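Local coordinates for protein-glutamine gamma-glutamyltransferase 2 (PDB 1G0D) that probably catalyses calcium-dependent acyl transfer from peptide-bound glutamine to lysine side chains or free amines, cross-linking or aminating proteins, at residues G160-G165 / P292-A297; N330-V335 / V353-P358; G420-T425 / R433-L438. All blocks are in the same frame, centred on the assembly; numbering follows the deposited sequence.

Contact 1: residues G160-G165 / P292-A297; sequences GVIYMG and PITNFA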
loop_
_atom_site.group_PDB
_atom_site.type_symbol
_atom_site.label_atom_id
_atom_site.label_comp_id
_atom_site.label_asym_id
_atom_site.label_seq_id
_atom_site.Cartn_x
_atom_site.Cartn_y
_atom_site.Cartn_z
ATOM N N GLY A 160 -7.905 -2.426 -5.868
ATOM C CA GLY A 160 -7.422 -1.066 -5.860
ATOM C C GLY A 160 -6.510 -0.802 -7.045
ATOM O O GLY A 160 -6.382 -1.608 -7.963
ATOM N N VAL A 161 -5.907 0.368 -7.039
ATOM C CA VAL A 161 -4.993 0.751 -8.072
ATOM C C VAL A 161 -3.899 1.491 -7.322
ATOM O O VAL A 161 -4.203 2.353 -6.498
ATOM C CB VAL A 161 -5.722 1.683 -9.063
ATOM C CG1 VAL A 161 -4.758 2.266 -10.051
ATOM C CG2 VAL A 161 -6.779 0.894 -9.790
ATOM N N ILE A 162 -2.635 1.125 -7.529
ATOM C CA ILE A 162 -1.556 1.852 -6.858
ATOM C C ILE A 162 -0.807 2.605 -7.956
ATOM O O ILE A 162 -0.470 2.023 -8.968
ATOM C CB ILE A 162 -0.605 0.902 -6.103
ATOM C CG1 ILE A 162 -1.426 0.022 -5.145
ATOM C CG2 ILE A 162 0.438 1.714 -5.391
ATOM C CD1 ILE A 162 -0.671 -0.743 -4.083
ATOM N N TYR A 163 -0.584 3.902 -7.792
ATOM C CA TYR A 163 0.111 4.670 -8.829
ATOM C C TYR A 163 1.654 4.523 -8.747
ATOM O O TYR A 163 2.241 4.355 -7.650
ATOM C CB TYR A 163 -0.353 6.139 -8.775
ATOM C CG TYR A 163 -1.820 6.228 -9.100
ATOM C CD1 TYR A 163 -2.255 6.158 -10.409
ATOM C CD2 TYR A 163 -2.782 6.164 -8.087
ATOM C CE1 TYR A 163 -3.598 5.995 -10.703
ATOM C CE2 TYR A 163 -4.138 6.002 -8.374
ATOM C CZ TYR A 163 -4.537 5.910 -9.680
ATOM O OH TYR A 163 -5.862 5.702 -9.974
ATOM N N MET A 164 2.294 4.559 -9.919
ATOM C CA MET A 164 3.732 4.391 -10.017
ATOM C C MET A 164 4.223 5.141 -11.194
ATOM O O MET A 164 3.470 5.901 -11.790
ATOM C CB MET A 164 4.064 2.930 -10.194
ATOM C CG MET A 164 3.833 2.191 -8.930
ATOM S SD MET A 164 4.157 0.445 -9.011
ATOM C CE MET A 164 5.010 0.267 -10.579
ATOM N N GLY A 165 5.479 4.898 -11.546
ATOM C CA GLY A 165 6.106 5.585 -12.664
ATOM C C GLY A 165 6.851 6.824 -12.192
ATOM O O GLY A 165 7.541 6.765 -11.183
ATOM N N PRO A 292 -3.957 3.198 -0.186
ATOM C CA PRO A 292 -2.542 3.375 -0.516
ATOM C C PRO A 292 -2.286 4.698 -1.192
ATOM O O PRO A 292 -2.917 4.986 -2.219
ATOM C CB PRO A 292 -2.245 2.219 -1.464
ATOM C CG PRO A 292 -3.344 1.260 -1.210
ATOM C CD PRO A 292 -4.543 2.103 -0.967
ATOM N N ILE A 293 -1.393 5.516 -0.622
ATOM C CA ILE A 293 -1.069 6.771 -1.289
ATOM C C ILE A 293 0.364 6.735 -1.856
ATOM O O ILE A 293 1.252 6.137 -1.249
ATOM C CB ILE A 293 -1.286 8.029 -0.401
ATOM C CG1 ILE A 293 -0.043 8.346 0.296
ATOM C CG2 ILE A 293 -2.462 7.933 0.549
ATOM C CD1 ILE A 293 0.297 9.690 -0.163
ATOM N N THR A 294 0.564 7.330 -3.041
ATOM C CA THR A 294 1.882 7.366 -3.705
ATOM C C THR A 294 2.437 8.782 -3.811
ATOM O O THR A 294 1.734 9.705 -4.194
ATOM C CB THR A 294 1.811 6.783 -5.134
ATOM O OG1 THR A 294 1.374 5.430 -5.075
ATOM C CG2 THR A 294 3.139 6.744 -5.753
ATOM N N ASN A 295 3.712 8.956 -3.495
ATOM C CA ASN A 295 4.345 10.268 -3.539
ATOM C C ASN A 295 5.329 10.297 -4.671
ATOM O O ASN A 295 6.149 9.387 -4.772
ATOM C CB ASN A 295 5.102 10.479 -2.248
ATOM C CG ASN A 295 5.641 11.866 -2.116
ATOM O OD1 ASN A 295 5.067 12.811 -2.651
ATOM N ND2 ASN A 295 6.757 12.009 -1.397
ATOM N N PHE A 296 5.278 11.292 -5.541
ATOM C CA PHE A 296 6.270 11.319 -6.616
ATOM C C PHE A 296 7.379 12.300 -6.208
ATOM O O PHE A 296 7.103 13.332 -5.614
ATOM C CB PHE A 296 5.597 11.674 -7.934
ATOM C CG PHE A 296 4.718 10.552 -8.469
ATOM C CD1 PHE A 296 5.271 9.493 -9.189
ATOM C CD2 PHE A 296 3.342 10.549 -8.242
ATOM C CE1 PHE A 296 4.472 8.437 -9.673
ATOM C CE2 PHE A 296 2.528 9.488 -8.726
ATOM C CZ PHE A 296 3.101 8.438 -9.441
ATOM N N ALA A 297 8.637 11.961 -6.501
ATOM C CA ALA A 297 9.785 12.773 -6.079
ATOM C C ALA A 297 9.758 12.706 -4.533
ATOM O O ALA A 297 9.467 13.675 -3.820
ATOM C CB ALA A 297 9.651 14.230 -6.592
HETATM O O HOH W 1 -1.395 4.989 -4.833
#
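Thr294 reaches across to strand 159-164 and gives its hydroxyl proton to the carbonyl of Tyr163, OG1 to O 2.9 Å. The donor approaches at 126° to the C=O and lies tilted from the carbonyl plane. With chi1 at -60°, OG1 stands beside the backbone N and CG2 is anti to it, which sends the hydroxyl to Tyr163 O while the methyl, CG2, packs against the same carbonyl, 3.2 Å from Tyr163 O. A short side chain carrying both a hydroxyl and a methyl suits a place beside a carbonyl and a water.

Water supplies the second polar link. One molecule accepts from the backbone N of Tyr163 and donates both to Pro292 O, at 3.0 Å from the water oxygen, and to Thr294 OG1. The threonine hydroxyl is thereby gripped twice, as donor to a carbonyl and acceptor from water.

The two strands run almost in the same direction, 12° apart, yet the axes of these short segments come no nearer than 6.6 Å, too far for backbone pairing. They belong to different sheets: 159-164 pairs with 169-176 in a two-stranded hairpin, whereas 290-298 is an outermost strand of the four-stranded sheet of the catalytic core. Side chain and water therefore bridge two separate sheets.

Among apolar contacts, Ile162 CD1 meets Pro292 CB at 4.3 Å, and Tyr163 CB lies 4.2 Å from Phe296 CZ.

The Phe296 ring also turns its C-H edge to carbonyl oxygens of the other segment, a role that suits an aromatic: CE1 is 3.5 Å from Met164 O, and Gly165 O sits near the ring plane. At Gly165 the backbone turns a corner through a conformation open to glycine, since a side chain would collide with the carbonyl before it.

Contact 2: residues N330-V335 / V353-P358; sequences NFHCWV and VLDPTP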
loop_
_atom_site.group_PDB
_atom_site.type_symbol
_atom_site.label_atom_id
_atom_site.label_comp_id
_atom_site.label_asym_id
_atom_site.label_seq_id
_atom_site.Cartn_x
_atom_site.Cartn_y
_atom_site.Cartn_z
ATOM N N ASN A 330 11.912 8.004 -7.413
ATOM C CA ASN A 330 10.990 8.365 -8.499
ATOM C C ASN A 330 9.563 8.475 -7.922
ATOM O O ASN A 330 8.738 9.292 -8.370
ATOM C CB ASN A 330 11.021 7.320 -9.614
ATOM C CG ASN A 330 12.233 7.454 -10.524
ATOM O OD1 ASN A 330 13.137 8.268 -10.281
ATOM N ND2 ASN A 330 12.263 6.644 -11.576
ATOM N N PHE A 331 9.279 7.634 -6.931
ATOM C CA PHE A 331 7.993 7.638 -6.231
ATOM C C PHE A 331 8.176 6.784 -5.007
ATOM O O PHE A 331 9.156 6.067 -4.872
ATOM C CB PHE A 331 6.834 7.096 -7.106
ATOM C CG PHE A 331 6.825 5.594 -7.266
ATOM C CD1 PHE A 331 7.422 4.986 -8.378
ATOM C CD2 PHE A 331 6.264 4.784 -6.295
ATOM C CE1 PHE A 331 7.467 3.588 -8.514
ATOM C CE2 PHE A 331 6.303 3.372 -6.420
ATOM C CZ PHE A 331 6.906 2.776 -7.532
ATOM N N HIS A 332 7.251 6.895 -4.085
ATOM C CA HIS A 332 7.315 6.103 -2.883
ATOM C C HIS A 332 5.906 6.018 -2.372
ATOM O O HIS A 332 5.187 7.015 -2.359
ATOM C CB HIS A 332 8.187 6.763 -1.827
ATOM C CG HIS A 332 8.119 6.081 -0.497
ATOM N ND1 HIS A 332 8.233 4.713 -0.363
ATOM C CD2 HIS A 332 7.992 6.578 0.760
ATOM C CE1 HIS A 332 8.185 4.393 0.924
ATOM N NE2 HIS A 332 8.043 5.505 1.624
ATOM N N CYS A 333 5.532 4.832 -1.926
ATOM C CA CYS A 333 4.209 4.566 -1.429
ATOM C C CYS A 333 4.080 4.314 0.080
ATOM O O CYS A 333 4.985 3.795 0.738
ATOM C CB CYS A 333 3.660 3.338 -2.143
ATOM S SG CYS A 333 3.648 3.384 -3.905
ATOM N N TRP A 334 2.934 4.698 0.623
ATOM C CA TRP A 334 2.604 4.425 2.008
ATOM C C TRP A 334 1.079 4.260 2.085
ATOM O O TRP A 334 0.386 4.109 1.081
ATOM C CB TRP A 334 3.128 5.501 2.987
ATOM C CG TRP A 334 2.636 6.890 2.782
ATOM C CD1 TRP A 334 1.456 7.419 3.224
ATOM C CD2 TRP A 334 3.325 7.961 2.105
ATOM N NE1 TRP A 334 1.366 8.752 2.861
ATOM C CE2 TRP A 334 2.498 9.103 2.174
ATOM C CE3 TRP A 334 4.558 8.059 1.447
ATOM C CZ2 TRP A 334 2.867 10.326 1.612
ATOM C CZ3 TRP A 334 4.924 9.286 0.886
ATOM C CH2 TRP A 334 4.075 10.400 0.975
ATOM N N VAL A 335 0.546 4.312 3.279
ATOM C CA VAL A 335 -0.865 4.099 3.433
ATOM C C VAL A 335 -1.445 5.141 4.374
ATOM O O VAL A 335 -0.752 5.636 5.242
ATOM C CB VAL A 335 -0.997 2.658 3.933
ATOM C CG1 VAL A 335 -1.652 2.559 5.282
ATOM C CG2 VAL A 335 -1.624 1.866 2.890
ATOM N N VAL A 353 -0.923 8.839 8.378
ATOM C CA VAL A 353 0.030 8.208 7.492
ATOM C C VAL A 353 0.741 7.089 8.218
ATOM O O VAL A 353 1.272 7.301 9.279
ATOM C CB VAL A 353 1.090 9.238 6.998
ATOM C CG1 VAL A 353 2.256 8.532 6.326
ATOM C CG2 VAL A 353 0.468 10.200 6.034
ATOM N N LEU A 354 0.710 5.893 7.638
ATOM C CA LEU A 354 1.386 4.697 8.162
ATOM C C LEU A 354 2.357 4.241 7.028
ATOM O O LEU A 354 1.926 3.807 5.948
ATOM C CB LEU A 354 0.359 3.593 8.422
ATOM C CG LEU A 354 -0.151 3.250 9.817
ATOM C CD1 LEU A 354 0.441 4.160 10.803
ATOM C CD2 LEU A 354 -1.626 3.350 9.871
ATOM N N ASP A 355 3.657 4.352 7.249
ATOM C CA ASP A 355 4.605 3.953 6.227
ATOM C C ASP A 355 5.312 2.684 6.686
ATOM O O ASP A 355 6.111 2.711 7.618
ATOM C CB ASP A 355 5.596 5.083 5.998
ATOM C CG ASP A 355 6.348 4.945 4.694
ATOM O OD1 ASP A 355 6.250 3.881 4.057
ATOM O OD2 ASP A 355 7.041 5.903 4.304
ATOM N N PRO A 356 5.006 1.537 6.043
ATOM C CA PRO A 356 5.647 0.270 6.441
ATOM C C PRO A 356 7.153 0.180 6.089
ATOM O O PRO A 356 7.895 -0.617 6.689
ATOM C CB PRO A 356 4.814 -0.805 5.719
ATOM C CG PRO A 356 3.649 -0.065 5.037
ATOM C CD PRO A 356 4.065 1.356 4.915
ATOM N N THR A 357 7.570 0.989 5.104
ATOM C CA THR A 357 8.938 1.058 4.644
ATOM C C THR A 357 9.808 1.663 5.731
ATOM O O THR A 357 9.607 2.818 6.139
ATOM C CB THR A 357 9.049 1.900 3.392
ATOM O OG1 THR A 357 8.167 1.382 2.377
ATOM C CG2 THR A 357 10.470 1.857 2.880
ATOM N N PRO A 358 10.794 0.888 6.217
ATOM C CA PRO A 358 11.654 1.417 7.278
ATOM C C PRO A 358 12.321 2.713 6.876
ATOM O O PRO A 358 12.537 2.978 5.691
ATOM C CB PRO A 358 12.652 0.271 7.568
ATOM C CG PRO A 358 11.946 -0.986 7.069
ATOM C CD PRO A 358 11.176 -0.491 5.840
#
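His332 and Asp355, two active-site residues, meet through a buried imidazole-carboxylate hydrogen bond, NE2 to OD2 2.9 Å. The proton comes from NE2 and is received on the syn lone pair of OD2, with an N-H...O angle of 153° and the ring and carboxylate planes turned 39° apart. Both side chains extend anti to their backbone N, which brings them together from opposite directions. Asp355 OD1 takes a weak bond from Thr357 N, helping to fix the carboxylate's rotation, while Thr357 OG1 lies at the imidazole edge, 3.3 Å from His332 CE1.

Next along the strands, Val335 and Leu354 form an antiparallel hydrogen-bonded pair, Leu354 N to Val335 O being 2.8 Å. Val353 sets CG1 over the five-membered ring of Trp334 in a CH-pi contact, 3.7 Å from the centroid; a branched aliphatic fits this flat face, and the indole NE1 bonds to Tyr440.

The segments include parts of both arms of hairpin 329-339/350-355, with strand 290-298 on one side of it and 368-372 on the other. Helix 272-286 brings Cys272, the third residue of the Cys-His-Asp triad, against His332, and helix 387-395 packs on Trp334 and Val353.

Contact 3: residues G420-T425 / R433-L438; sequences GKNIST and REDVTL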
loop_
_atom_site.group_PDB
_atom_site.type_symbol
_atom_site.label_atom_id
_atom_site.label_comp_id
_atom_site.label_asym_id
_atom_site.label_seq_id
_atom_site.Cartn_x
_atom_site.Cartn_y
_atom_site.Cartn_z
ATOM N N GLY A 420 7.492 15.639 -3.295
ATOM C CA GLY A 420 6.066 15.491 -3.039
ATOM C C GLY A 420 5.269 16.100 -4.160
ATOM O O GLY A 420 4.503 17.064 -3.978
ATOM N N LYS A 421 5.409 15.501 -5.332
ATOM C CA LYS A 421 4.772 16.069 -6.475
ATOM C C LYS A 421 3.325 15.763 -6.742
ATOM O O LYS A 421 2.506 16.666 -6.664
ATOM C CB LYS A 421 5.605 15.794 -7.717
ATOM C CG LYS A 421 5.889 17.051 -8.514
ATOM C CD LYS A 421 7.242 17.647 -8.161
ATOM C CE LYS A 421 8.352 16.919 -8.890
ATOM N NZ LYS A 421 9.578 17.739 -8.961
ATOM N N ASN A 422 2.955 14.543 -7.066
ATOM C CA ASN A 422 1.540 14.394 -7.352
ATOM C C ASN A 422 0.969 13.330 -6.478
ATOM O O ASN A 422 0.511 12.310 -6.952
ATOM C CB ASN A 422 1.331 14.054 -8.834
ATOM C CG ASN A 422 1.584 15.262 -9.768
ATOM O OD1 ASN A 422 1.168 16.376 -9.481
ATOM N ND2 ASN A 422 2.271 15.030 -10.891
ATOM N N ILE A 423 1.033 13.569 -5.184
ATOM C CA ILE A 423 0.517 12.614 -4.226
ATOM C C ILE A 423 -0.799 12.092 -4.808
ATOM O O ILE A 423 -1.704 12.850 -5.108
ATOM C CB ILE A 423 0.328 13.316 -2.885
ATOM C CG1 ILE A 423 1.285 14.514 -2.833
ATOM C CG2 ILE A 423 0.568 12.358 -1.752
ATOM C CD1 ILE A 423 2.275 14.483 -1.698
ATOM N N SER A 424 -0.881 10.782 -4.989
ATOM C CA SER A 424 -2.035 10.167 -5.614
ATOM C C SER A 424 -2.620 9.027 -4.817
ATOM O O SER A 424 -1.906 8.341 -4.091
ATOM C CB SER A 424 -1.614 9.609 -6.971
ATOM O OG SER A 424 -1.278 10.646 -7.871
ATOM N N THR A 425 -3.930 8.835 -4.971
ATOM C CA THR A 425 -4.635 7.733 -4.351
ATOM C C THR A 425 -5.776 7.432 -5.313
ATOM O O THR A 425 -6.137 8.275 -6.131
ATOM C CB THR A 425 -5.166 8.080 -2.956
ATOM O OG1 THR A 425 -5.539 6.872 -2.294
ATOM C CG2 THR A 425 -6.401 8.971 -3.024
ATOM N N ARG A 433 -7.217 8.609 -10.875
ATOM C CA ARG A 433 -6.189 9.045 -9.950
ATOM C C ARG A 433 -6.738 10.305 -9.349
ATOM O O ARG A 433 -7.233 11.190 -10.048
ATOM C CB ARG A 433 -4.870 9.323 -10.716
ATOM C CG ARG A 433 -3.740 10.085 -9.993
ATOM C CD ARG A 433 -2.573 10.472 -10.957
ATOM N NE ARG A 433 -2.614 11.879 -11.375
ATOM C CZ ARG A 433 -2.365 12.915 -10.566
ATOM N NH1 ARG A 433 -2.050 12.715 -9.288
ATOM N NH2 ARG A 433 -2.461 14.173 -11.010
ATOM N N GLU A 434 -6.670 10.361 -8.035
ATOM C CA GLU A 434 -7.139 11.502 -7.303
ATOM C C GLU A 434 -5.919 12.214 -6.770
ATOM O O GLU A 434 -5.200 11.655 -5.950
ATOM C CB GLU A 434 -8.002 11.007 -6.160
ATOM C CG GLU A 434 -7.965 11.850 -4.928
ATOM C CD GLU A 434 -9.339 12.344 -4.587
ATOM O OE1 GLU A 434 -9.659 12.506 -3.371
ATOM O OE2 GLU A 434 -10.091 12.563 -5.572
ATOM N N ASP A 435 -5.667 13.433 -7.219
ATOM C CA ASP A 435 -4.502 14.139 -6.700
ATOM C C ASP A 435 -4.797 14.673 -5.302
ATOM O O ASP A 435 -5.568 15.590 -5.107
ATOM C CB ASP A 435 -4.079 15.259 -7.636
ATOM C CG ASP A 435 -2.790 15.913 -7.198
ATOM O OD1 ASP A 435 -2.716 16.310 -6.017
ATOM O OD2 ASP A 435 -1.852 16.028 -8.016
ATOM N N VAL A 436 -4.121 14.094 -4.338
ATOM C CA VAL A 436 -4.321 14.374 -2.940
ATOM C C VAL A 436 -3.233 15.303 -2.341
ATOM O O VAL A 436 -3.169 15.540 -1.142
ATOM C CB VAL A 436 -4.452 12.949 -2.291
ATOM C CG1 VAL A 436 -3.380 12.653 -1.393
ATOM C CG2 VAL A 436 -5.768 12.802 -1.666
ATOM N N THR A 437 -2.427 15.914 -3.205
ATOM C CA THR A 437 -1.319 16.760 -2.746
ATOM C C THR A 437 -1.695 17.847 -1.766
ATOM O O THR A 437 -1.087 17.996 -0.701
ATOM C CB THR A 437 -0.544 17.402 -3.951
ATOM O OG1 THR A 437 -0.406 16.442 -5.012
ATOM C CG2 THR A 437 0.861 17.845 -3.523
ATOM N N LEU A 438 -2.709 18.620 -2.100
ATOM C CA LEU A 438 -3.088 19.679 -1.191
ATOM C C LEU A 438 -3.480 19.229 0.245
ATOM O O LEU A 438 -3.531 20.058 1.135
ATOM C CB LEU A 438 -4.188 20.507 -1.835
ATOM C CG LEU A 438 -4.498 21.721 -0.974
ATOM C CD1 LEU A 438 -3.405 22.739 -1.088
ATOM C CD2 LEU A 438 -5.788 22.319 -1.423
#
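Ser424 OG receives a hydrogen bond from Arg433 NH1 at 2.6 Å, with the hydroxyl near the plane of the guanidinium. The same OG donates its proton to Asn422 O, two residues back. A hydroxyl can do both at once, which suits serine to this junction. The arginine extends through chi1 and chi2 and then bends at chi3 (102°), which turns its guanidinium edge toward Ser424 OG while CG and CD pass alongside the hydroxyl.

The backbone ladder sets Arg433 diagonally across from Ser424, on the side that also carries Asp435. Thr425 and Glu434 form an antiparallel hydrogen-bonded pair, with Glu434 N 2.9 Å from Thr425 O and a longer return bond from Thr425 N. Ser424 and Asp435 are the next, non-hydrogen-bonded pair. Beyond them Val436 N donates to Ile423 O at 2.8 Å. Ile423 lays CG2 against Val436 CG1, 4.0 Å away, and runs CG1 across Thr437, whose CG2 is 3.4 Å distant; a beta-branched aliphatic can touch both.

Farther out, Asp435 OD1 accepts from Thr437 N at 2.9 Å, closing an Asx turn, and also from Thr437 OG1. Asp435 OD2 forms a long salt bridge with Arg433 NH1, 3.6 Å apart. Thr425 OG1 bonds to Pro292 O, tying the segment to strand 290-298.

The whole is a short beta hairpin, 424-426 with 433-435, leading through Val436 into the weakly bonded helix 437-440. Glu434, whose CB and CG lie beside Thr425 while its carboxylate turns away, is by similarity a calcium ligand, so the hairpin probably forms part of the calcium site.

Overall arrangement
Along the chain the contacts come in series, 1, 2, then 3, and strand 290-298 joins them. Contacts 1 and 2, with centres about 9 Å apart, share the four-stranded sheet in which 290-298 neighbours 329-339; the backbone pairs Asn295 N with His332 O and Ile293 N with Trp334 O, probably by hydrogen bonds. The centre of contact 3 is about 8 Å from that of contact 1, its loop probably bonded to Phe296 O and Ala297 O through Lys421 N and Gly420 N. Contacts 2 and 3 do not touch, their centres being about 14 Å apart. The hairpin bearing Glu434, a calcium ligand by similarity, and the hairpin bearing His332 and Asp355 thus both adjoin strand 290-298.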